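Local structure of Lmo0794 protein (Listeria monocytogenes, 3EW7) at residues R23-T28 against A193-I198; N45-D50 against L56-D61; V65-G70 against T81-L86. The protein is of uncertain function but probably binds NAD or NADP through its Rossmann-type domain and may act as an oxidoreductase. The protein carries 3 engineered substitutions. All coordinates share one frame; numbering follows the deposited sequence.

Interaction 1. Residues R23-T28 against A193-I198; sequences RGHEVT and AVLDEI
At the end of the Rossmann-type sheet where its parallel strands begin, the turn between helix 11-22 and strand 26-31 meets helix 187-199, with Arg23 and His25 reaching across to Leu195 and Asp196. Arg23 is the first residue to leave the helix, and its side chain bends at chi2 and chi3 and runs antiparallel alongside Leu195. The guanidinium settles with one face on the leucine: Leu195 CB stands 3.8 Å from Arg23 CZ, above the middle of the plane. Lower down the chain, Arg23 CD passes 4.0 Å from Leu195 CD2.

Asp196 comes in at the edge of the same guanidinium, with CG in its plane. A salt bridge joins Arg23 NH2 to Asp196 OD1, modelled at 2.5 Å, a length not to be pressed at this resolution; the N-H...O angle is 148°. The carboxylate plane is turned 54° from that of the guanidinium, which excludes a flat two-pronged pairing.

In the three-layer alpha-beta-alpha sandwich of a Rossmann-type domain, helix 187-199 lies beside helix 11-22: Leu195 also packs on Ala20, and Ile198 on Ile3 of strand 2-6. Gly24, with a positive phi of 86°, turns the chain from helix toward strand. His25 ND1 lies 4.2 Å from Leu195 CD2, the ring meeting the methyl obliquely, and makes a weak hydrogen bond to Ala20 O. Glu19 takes Arg23 NH1 in a second salt bridge, and Glu199 shares NH2 with Asp196.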
loop_
_atom_site.group_PDB
_atom_site.type_symbol
_atom_site.label_atom_id
_atom_site.label_comp_id
_atom_site.label_asym_id
_atom_site.label_seq_id
_atom_site.Cartn_x
_atom_site.Cartn_y
_atom_site.Cartn_z
ATOM N N ARG A 23 -3.531 -2.682 15.999
ATOM C CA ARG A 23 -4.467 -1.624 16.347
ATOM C C ARG A 23 -5.904 -2.144 16.321
ATOM O O ARG A 23 -6.860 -1.375 16.417
ATOM C CB ARG A 23 -4.259 -0.400 15.449
ATOM C CG ARG A 23 -3.400 0.629 16.145
ATOM C CD ARG A 23 -2.378 1.314 15.269
ATOM N NE ARG A 23 -2.794 2.666 14.912
ATOM C CZ ARG A 23 -1.973 3.707 14.787
ATOM N NH1 ARG A 23 -0.667 3.573 14.995
ATOM N NH2 ARG A 23 -2.463 4.884 14.430
ATOM N N GLY A 24 -6.035 -3.467 16.206
ATOM C CA GLY A 24 -7.333 -4.116 16.241
ATOM C C GLY A 24 -8.163 -4.252 14.987
ATOM O O GLY A 24 -9.368 -4.516 15.081
ATOM N N HIS A 25 -7.546 -4.106 13.816
ATOM C CA HIS A 25 -8.280 -4.204 12.552
ATOM C C HIS A 25 -8.290 -5.583 11.902
ATOM O O HIS A 25 -7.417 -6.402 12.184
ATOM C CB HIS A 25 -7.712 -3.207 11.549
ATOM C CG HIS A 25 -7.866 -1.786 11.969
ATOM N ND1 HIS A 25 -6.844 -1.062 12.540
ATOM C CD2 HIS A 25 -8.938 -0.963 11.929
ATOM C CE1 HIS A 25 -7.280 0.150 12.832
ATOM N NE2 HIS A 25 -8.548 0.236 12.469
ATOM N N GLU A 26 -9.281 -5.837 11.044
ATOM C CA GLU A 26 -9.362 -7.105 10.326
ATOM C C GLU A 26 -8.478 -6.932 9.099
ATOM O O GLU A 26 -8.868 -6.294 8.119
ATOM C CB GLU A 26 -10.789 -7.407 9.880
ATOM C CG GLU A 26 -11.770 -7.644 11.003
ATOM C CD GLU A 26 -13.183 -7.893 10.489
ATOM O OE1 GLU A 26 -14.136 -7.836 11.300
ATOM O OE2 GLU A 26 -13.339 -8.151 9.269
ATOM N N VAL A 27 -7.283 -7.504 9.167
ATOM C CA VAL A 27 -6.311 -7.393 8.097
ATOM C C VAL A 27 -6.362 -8.525 7.089
ATOM O O VAL A 27 -6.450 -9.691 7.467
ATOM C CB VAL A 27 -4.884 -7.346 8.688
ATOM C CG1 VAL A 27 -3.852 -7.406 7.584
ATOM C CG2 VAL A 27 -4.702 -6.092 9.512
ATOM N N THR A 28 -6.318 -8.178 5.806
ATOM C CA THR A 28 -6.289 -9.183 4.749
ATOM C C THR A 28 -4.961 -9.033 4.024
ATOM O O THR A 28 -4.617 -7.944 3.562
ATOM C CB THR A 28 -7.415 -9.013 3.710
ATOM O OG1 THR A 28 -8.654 -9.463 4.266
ATOM C CG2 THR A 28 -7.117 -9.838 2.459
ATOM N N ALA A 193 2.612 5.991 11.166
ATOM C CA ALA A 193 2.120 7.145 10.439
ATOM C C ALA A 193 1.055 6.634 9.476
ATOM O O ALA A 193 -0.067 7.133 9.472
ATOM C CB ALA A 193 3.258 7.807 9.661
ATOM N N VAL A 194 1.409 5.628 8.671
ATOM C CA VAL A 194 0.475 5.062 7.698
ATOM C C VAL A 194 -0.870 4.753 8.353
ATOM O O VAL A 194 -1.917 5.208 7.891
ATOM C CB VAL A 194 1.050 3.767 7.029
ATOM C CG1 VAL A 194 -0.050 3.005 6.309
ATOM C CG2 VAL A 194 2.132 4.137 6.019
ATOM N N LEU A 195 -0.866 4.011 9.449
ATOM C CA LEU A 195 -2.100 3.692 10.128
ATOM C C LEU A 195 -2.791 4.889 10.789
ATOM O O LEU A 195 -3.995 4.835 11.045
ATOM C CB LEU A 195 -1.869 2.580 11.136
ATOM C CG LEU A 195 -2.336 1.306 10.447
ATOM C CD1 LEU A 195 -1.153 0.534 9.908
ATOM C CD2 LEU A 195 -3.135 0.484 11.429
ATOM N N ASP A 196 -2.048 5.957 11.068
ATOM C CA ASP A 196 -2.647 7.151 11.649
ATOM C C ASP A 196 -3.545 7.780 10.582
ATOM O O ASP A 196 -4.709 8.102 10.841
ATOM C CB ASP A 196 -1.576 8.171 12.068
ATOM C CG ASP A 196 -0.995 7.877 13.437
ATOM O OD1 ASP A 196 -1.693 7.210 14.236
ATOM O OD2 ASP A 196 0.148 8.315 13.716
ATOM N N GLU A 197 -2.971 7.929 9.388
ATOM C CA GLU A 197 -3.641 8.500 8.243
ATOM C C GLU A 197 -4.912 7.672 7.865
ATOM O O GLU A 197 -5.881 8.242 7.356
ATOM C CB GLU A 197 -2.681 8.578 7.046
ATOM C CG GLU A 197 -3.298 9.195 5.820
ATOM C CD GLU A 197 -3.959 10.525 6.125
ATOM O OE1 GLU A 197 -3.534 11.203 7.092
ATOM O OE2 GLU A 197 -4.893 10.901 5.389
ATOM N N ILE A 198 -4.919 6.363 8.157
ATOM C CA ILE A 198 -6.036 5.478 7.852
ATOM C C ILE A 198 -7.195 5.679 8.850
ATOM O O ILE A 198 -8.394 5.692 8.476
ATOM C CB ILE A 198 -5.576 4.032 7.902
ATOM C CG1 ILE A 198 -4.711 3.698 6.695
ATOM C CG2 ILE A 198 -6.753 3.111 7.984
ATOM C CD1 ILE A 198 -4.199 2.280 6.639
#

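Interaction 2. Residues N45-D50 against L56-D61; sequences NILQKD and LSDLSD
Leu47 and Asp58 cross at about a right angle, and Lys49 meets the same aspartate in the same crosswise fashion. Leu47 in the strand and Lys49 just past its end, with one residue between them, both direct their side chains at the short, weakly bonded helical turn around 56-59, and Asp58 answers them with different parts of itself. Its methylene takes the hydrophobic partner: Leu47 CD2 lies 3.9 Å from Asp58 CB. Leu47 gets there with CG anti to its own backbone nitrogen (chi1 178°), which throws the isobutyl group out from the strand toward the helix.

The carboxylate takes the lysine. Lys49 runs nearly extended through its middle and bends at its final torsion (chi4 -81°), laying CD and CE as well as NZ against Asp58 OD2. OD2 is 3.5 Å from Lys49 CD and 3.4 Å from Lys49 NZ, a weak salt bridge.

Strand 45-48 is an outermost strand of the sheet, and the 56-59 turn belongs to the connection that carries the chain from it, past strands 26-31 and 2-6, to strand 64-67, the central crossover of a Rossmann fold.

Each charged group has a firmer partner nearby: Lys49 NZ donates to the carbonyl of Asp53, and Asp58 OD1 accepts from Thr55 N. The ion pair is therefore a loose addition at the surface, where solvent would probably screen it, and the two charges are probably positioned more by the intervening loop than by each other.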
loop_
_atom_site.group_PDB
_atom_site.type_symbol
_atom_site.label_atom_id
_atom_site.label_comp_id
_atom_site.label_asym_id
_atom_site.label_seq_id
_atom_site.Cartn_x
_atom_site.Cartn_y
_atom_site.Cartn_z
ATOM N N ASN A 45 -6.821 -12.866 7.501
ATOM C CA ASN A 45 -7.403 -13.253 6.219
ATOM C C ASN A 45 -6.374 -13.184 5.075
ATOM O O ASN A 45 -5.511 -12.304 5.047
ATOM C CB ASN A 45 -8.583 -12.339 5.903
ATOM C CG ASN A 45 -9.635 -13.020 5.069
ATOM O OD1 ASN A 45 -9.323 -13.828 4.198
ATOM N ND2 ASN A 45 -10.895 -12.689 5.325
ATOM N N ILE A 46 -6.468 -14.112 4.125
ATOM C CA ILE A 46 -5.532 -14.152 3.002
ATOM C C ILE A 46 -6.195 -14.277 1.634
ATOM O O ILE A 46 -7.013 -15.163 1.409
ATOM C CB ILE A 46 -4.544 -15.341 3.125
ATOM C CG1 ILE A 46 -3.537 -15.090 4.240
ATOM C CG2 ILE A 46 -3.795 -15.537 1.822
ATOM C CD1 ILE A 46 -2.581 -16.252 4.457
ATOM N N LEU A 47 -5.837 -13.384 0.722
ATOM C CA LEU A 47 -6.346 -13.443 -0.642
ATOM C C LEU A 47 -5.095 -13.606 -1.485
ATOM O O LEU A 47 -4.302 -12.675 -1.607
ATOM C CB LEU A 47 -7.051 -12.148 -1.039
ATOM C CG LEU A 47 -7.559 -12.164 -2.483
ATOM C CD1 LEU A 47 -8.875 -12.906 -2.550
ATOM C CD2 LEU A 47 -7.743 -10.751 -2.981
ATOM N N GLN A 48 -4.893 -14.796 -2.040
ATOM C CA GLN A 48 -3.715 -15.025 -2.865
ATOM C C GLN A 48 -4.003 -14.569 -4.276
ATOM O O GLN A 48 -4.648 -15.280 -5.043
ATOM C CB GLN A 48 -3.327 -16.499 -2.887
ATOM C CG GLN A 48 -2.088 -16.759 -3.731
ATOM C CD GLN A 48 -1.459 -18.109 -3.448
ATOM O OE1 GLN A 48 -1.678 -19.079 -4.176
ATOM N NE2 GLN A 48 -0.676 -18.181 -2.377
ATOM N N LYS A 49 -3.522 -13.380 -4.615
ATOM C CA LYS A 49 -3.752 -12.830 -5.942
ATOM C C LYS A 49 -2.695 -11.784 -6.261
ATOM O O LYS A 49 -2.354 -10.959 -5.419
ATOM C CB LYS A 49 -5.144 -12.198 -5.993
ATOM C CG LYS A 49 -6.007 -12.648 -7.153
ATOM C CD LYS A 49 -7.481 -12.474 -6.802
ATOM C CE LYS A 49 -8.416 -13.052 -7.859
ATOM N NZ LYS A 49 -8.622 -12.141 -9.022
ATOM N N ASP A 50 -2.153 -11.822 -7.468
ATOM C CA ASP A 50 -1.166 -10.827 -7.828
ATOM C C ASP A 50 -1.944 -9.546 -8.045
ATOM O O ASP A 50 -3.121 -9.583 -8.390
ATOM C CB ASP A 50 -0.427 -11.209 -9.105
ATOM C CG ASP A 50 0.472 -10.091 -9.610
ATOM O OD1 ASP A 50 1.409 -9.679 -8.876
ATOM O OD2 ASP A 50 0.234 -9.620 -10.748
ATOM N N LEU A 56 -12.342 -5.214 -9.015
ATOM C CA LEU A 56 -13.103 -4.402 -8.067
ATOM C C LEU A 56 -13.757 -5.282 -7.004
ATOM O O LEU A 56 -13.755 -4.948 -5.816
ATOM C CB LEU A 56 -14.185 -3.604 -8.794
ATOM C CG LEU A 56 -15.066 -2.697 -7.918
ATOM C CD1 LEU A 56 -14.229 -1.562 -7.334
ATOM C CD2 LEU A 56 -16.212 -2.134 -8.749
ATOM N N SER A 57 -14.309 -6.410 -7.437
ATOM C CA SER A 57 -14.969 -7.346 -6.530
ATOM C C SER A 57 -14.171 -7.642 -5.259
ATOM O O SER A 57 -14.646 -7.385 -4.155
ATOM C CB SER A 57 -15.275 -8.657 -7.255
ATOM O OG SER A 57 -15.863 -9.592 -6.372
ATOM N N ASP A 58 -12.963 -8.178 -5.402
ATOM C CA ASP A 58 -12.168 -8.497 -4.219
ATOM C C ASP A 58 -11.514 -7.303 -3.521
ATOM O O ASP A 58 -10.894 -7.456 -2.469
ATOM C CB ASP A 58 -11.112 -9.573 -4.533
ATOM C CG ASP A 58 -10.583 -9.490 -5.950
ATOM O OD1 ASP A 58 -10.347 -8.366 -6.430
ATOM O OD2 ASP A 58 -10.387 -10.556 -6.581
ATOM N N LEU A 59 -11.668 -6.114 -4.090
ATOM C CA LEU A 59 -11.106 -4.915 -3.482
ATOM C C LEU A 59 -12.150 -4.233 -2.598
ATOM O O LEU A 59 -11.838 -3.743 -1.513
ATOM C CB LEU A 59 -10.648 -3.941 -4.562
ATOM C CG LEU A 59 -9.159 -3.604 -4.611
ATOM C CD1 LEU A 59 -8.343 -4.888 -4.597
ATOM C CD2 LEU A 59 -8.869 -2.781 -5.858
ATOM N N SER A 60 -13.395 -4.208 -3.066
ATOM C CA SER A 60 -14.474 -3.574 -2.325
ATOM C C SER A 60 -14.858 -4.341 -1.058
ATOM O O SER A 60 -15.802 -3.979 -0.362
ATOM C CB SER A 60 -15.686 -3.386 -3.240
ATOM O OG SER A 60 -15.964 -4.569 -3.965
ATOM N N ASP A 61 -14.126 -5.409 -0.767
ATOM C CA ASP A 61 -14.366 -6.184 0.444
ATOM C C ASP A 61 -13.736 -5.398 1.582
ATOM O O ASP A 61 -14.081 -5.574 2.749
ATOM C CB ASP A 61 -13.659 -7.534 0.348
ATOM C CG ASP A 61 -14.601 -8.670 0.058
ATOM O OD1 ASP A 61 -15.615 -8.438 -0.644
ATOM O OD2 ASP A 61 -14.312 -9.796 0.520
#

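Interaction 3. Residues V65-G70 against T81-L86; sequences VVDAYG and TSLDHL
Ser82 OG has two backbone carbonyls within hydrogen-bonding range, those of Lys78, just before the helix, and His79, its first residue, with one proton to give them, and it also sits over a face of the Tyr69 ring. The hydroxyl lies between backbone nitrogen and carbonyl carbon (chi1 52°), a rotamer that folds it against the helix backbone and within reach of those oxygens. Beneath it the ring is met off to one side, with Tyr69 CD2 and Tyr69 CE2 each 3.7 Å from Ser82 OG. Tyr69 has CG anti to the backbone N (chi1 -175°), which swings the phenol under the helix; His79 meets the ring edge-to-face and bonds to the Tyr69 carbonyl.

Strand 64-67, helix 79-90 and strand 97-101 form one beta-alpha-beta unit of the Rossmann-type sheet, and this contact packs the first two against each other where the strand ends. Asp67, the last strand residue, turns its carboxylate toward the helix, where it encounters methyl groups: Asp67 OD2 is 3.9 Å from Leu86 CD1 and 4.1 Å from Leu83 CD1. Its other oxygen curls back to the following loop, Tyr69 N donating weakly to Asp67 OD1 at 3.3 Å with a bent N-H...O angle of 125°. All five touching residues are buried; Val100 of the next strand packs on Asp67, and Leu59 of helix 56-59 covers Leu86.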
loop_
_atom_site.group_PDB
_atom_site.type_symbol
_atom_site.label_atom_id
_atom_site.label_comp_id
_atom_site.label_asym_id
_atom_site.label_seq_id
_atom_site.Cartn_x
_atom_site.Cartn_y
_atom_site.Cartn_z
ATOM N N VAL A 65 -7.322 -0.170 1.061
ATOM C CA VAL A 65 -6.380 -1.056 0.394
ATOM C C VAL A 65 -5.018 -0.357 0.368
ATOM O O VAL A 65 -4.845 0.673 -0.295
ATOM C CB VAL A 65 -6.824 -1.377 -1.053
ATOM C CG1 VAL A 65 -5.784 -2.252 -1.735
ATOM C CG2 VAL A 65 -8.166 -2.083 -1.043
ATOM N N VAL A 66 -4.065 -0.905 1.117
ATOM C CA VAL A 66 -2.717 -0.350 1.160
ATOM C C VAL A 66 -1.888 -0.953 0.044
ATOM O O VAL A 66 -1.657 -2.156 0.021
ATOM C CB VAL A 66 -2.004 -0.652 2.491
ATOM C CG1 VAL A 66 -0.536 -0.244 2.394
ATOM C CG2 VAL A 66 -2.670 0.107 3.619
ATOM N N ASP A 67 -1.452 -0.115 -0.887
ATOM C CA ASP A 67 -0.633 -0.598 -1.983
ATOM C C ASP A 67 0.831 -0.497 -1.581
ATOM O O ASP A 67 1.461 0.560 -1.716
ATOM C CB ASP A 67 -0.889 0.209 -3.266
ATOM C CG ASP A 67 -0.074 -0.306 -4.455
ATOM O OD1 ASP A 67 0.586 -1.362 -4.316
ATOM O OD2 ASP A 67 -0.097 0.340 -5.526
ATOM N N ALA A 68 1.354 -1.593 -1.047
ATOM C CA ALA A 68 2.743 -1.647 -0.645
ATOM C C ALA A 68 3.388 -2.668 -1.575
ATOM O O ALA A 68 3.916 -3.700 -1.148
ATOM C CB ALA A 68 2.850 -2.082 0.786
ATOM N N TYR A 69 3.314 -2.375 -2.865
ATOM C CA TYR A 69 3.862 -3.239 -3.892
ATOM C C TYR A 69 5.358 -3.021 -4.034
ATOM O O TYR A 69 5.854 -1.905 -3.852
ATOM C CB TYR A 69 3.181 -2.930 -5.215
ATOM C CG TYR A 69 3.577 -3.832 -6.354
ATOM C CD1 TYR A 69 3.103 -5.141 -6.424
ATOM C CD2 TYR A 69 4.367 -3.356 -7.404
ATOM C CE1 TYR A 69 3.395 -5.952 -7.517
ATOM C CE2 TYR A 69 4.668 -4.159 -8.497
ATOM C CZ TYR A 69 4.176 -5.450 -8.547
ATOM O OH TYR A 69 4.436 -6.238 -9.639
ATOM N N GLY A 70 6.070 -4.093 -4.371
ATOM C CA GLY A 70 7.509 -4.000 -4.553
ATOM C C GLY A 70 8.303 -4.824 -3.558
ATOM O O GLY A 70 9.079 -4.279 -2.779
ATOM N N THR A 81 2.907 0.606 -13.807
ATOM C CA THR A 81 1.951 -0.220 -14.520
ATOM C C THR A 81 0.865 -0.867 -13.651
ATOM O O THR A 81 -0.314 -0.851 -14.019
ATOM C CB THR A 81 2.708 -1.280 -15.359
ATOM O OG1 THR A 81 2.822 -0.812 -16.709
ATOM C CG2 THR A 81 1.992 -2.592 -15.358
ATOM N N SER A 82 1.259 -1.428 -12.511
ATOM C CA SER A 82 0.305 -2.066 -11.605
ATOM C C SER A 82 -0.643 -1.047 -10.984
ATOM O O SER A 82 -1.816 -1.334 -10.755
ATOM C CB SER A 82 1.043 -2.819 -10.496
ATOM O OG SER A 82 1.990 -1.983 -9.858
ATOM N N LEU A 83 -0.136 0.144 -10.699
ATOM C CA LEU A 83 -0.987 1.162 -10.120
ATOM C C LEU A 83 -2.020 1.559 -11.164
ATOM O O LEU A 83 -3.194 1.758 -10.846
ATOM C CB LEU A 83 -0.170 2.384 -9.687
ATOM C CG LEU A 83 -0.979 3.558 -9.110
ATOM C CD1 LEU A 83 -1.906 3.062 -8.000
ATOM C CD2 LEU A 83 -0.031 4.630 -8.585
ATOM N N ASP A 84 -1.585 1.667 -12.416
ATOM C CA ASP A 84 -2.502 2.033 -13.480
ATOM C C ASP A 84 -3.672 1.062 -13.471
ATOM O O ASP A 84 -4.824 1.481 -13.607
ATOM C CB ASP A 84 -1.802 2.019 -14.840
ATOM C CG ASP A 84 -0.959 3.270 -15.083
ATOM O OD1 ASP A 84 -1.025 4.230 -14.283
ATOM O OD2 ASP A 84 -0.224 3.300 -16.094
ATOM N N HIS A 85 -3.386 -0.228 -13.289
ATOM C CA HIS A 85 -4.439 -1.232 -13.248
ATOM C C HIS A 85 -5.443 -0.932 -12.135
ATOM O O HIS A 85 -6.651 -0.950 -12.359
ATOM C CB HIS A 85 -3.854 -2.626 -13.030
ATOM C CG HIS A 85 -4.888 -3.674 -12.750
ATOM N ND1 HIS A 85 -5.815 -4.078 -13.689
ATOM C CD2 HIS A 85 -5.165 -4.377 -11.627
ATOM C CE1 HIS A 85 -6.618 -4.982 -13.153
ATOM N NE2 HIS A 85 -6.245 -5.181 -11.902
ATOM N N LEU A 86 -4.938 -0.659 -10.935
ATOM C CA LEU A 86 -5.803 -0.363 -9.802
ATOM C C LEU A 86 -6.625 0.892 -10.049
ATOM O O LEU A 86 -7.796 0.957 -9.673
ATOM C CB LEU A 86 -4.973 -0.204 -8.522
ATOM C CG LEU A 86 -4.279 -1.478 -8.024
ATOM C CD1 LEU A 86 -3.497 -1.191 -6.755
ATOM C CD2 LEU A 86 -5.322 -2.553 -7.758
#

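All three contacts hang on one parallel sheet. Interactions 1 and 2 lie about 17 Å apart, centre to centre, and meet through neighbouring strands, Thr28 OG1 coming 3.3 Å from Asn45 CB. Interaction 3, about 13 Å from interaction 2, follows it in the chain, and Leu59 CD2 packs 4.0 Å from Leu86 CD2, bringing the short helix and the longer one together. Interactions 1 and 3, about 18 Å apart, touch where Ile198 CD1 is 4.0 Å from Val66 CG2. Interaction 1 sits where the strands begin, whereas Tyr69 and Gly70 of interaction 3 follow a strand's C-terminal end, the end of the sheet at which Rossmann domains usually bind their dinucleotide.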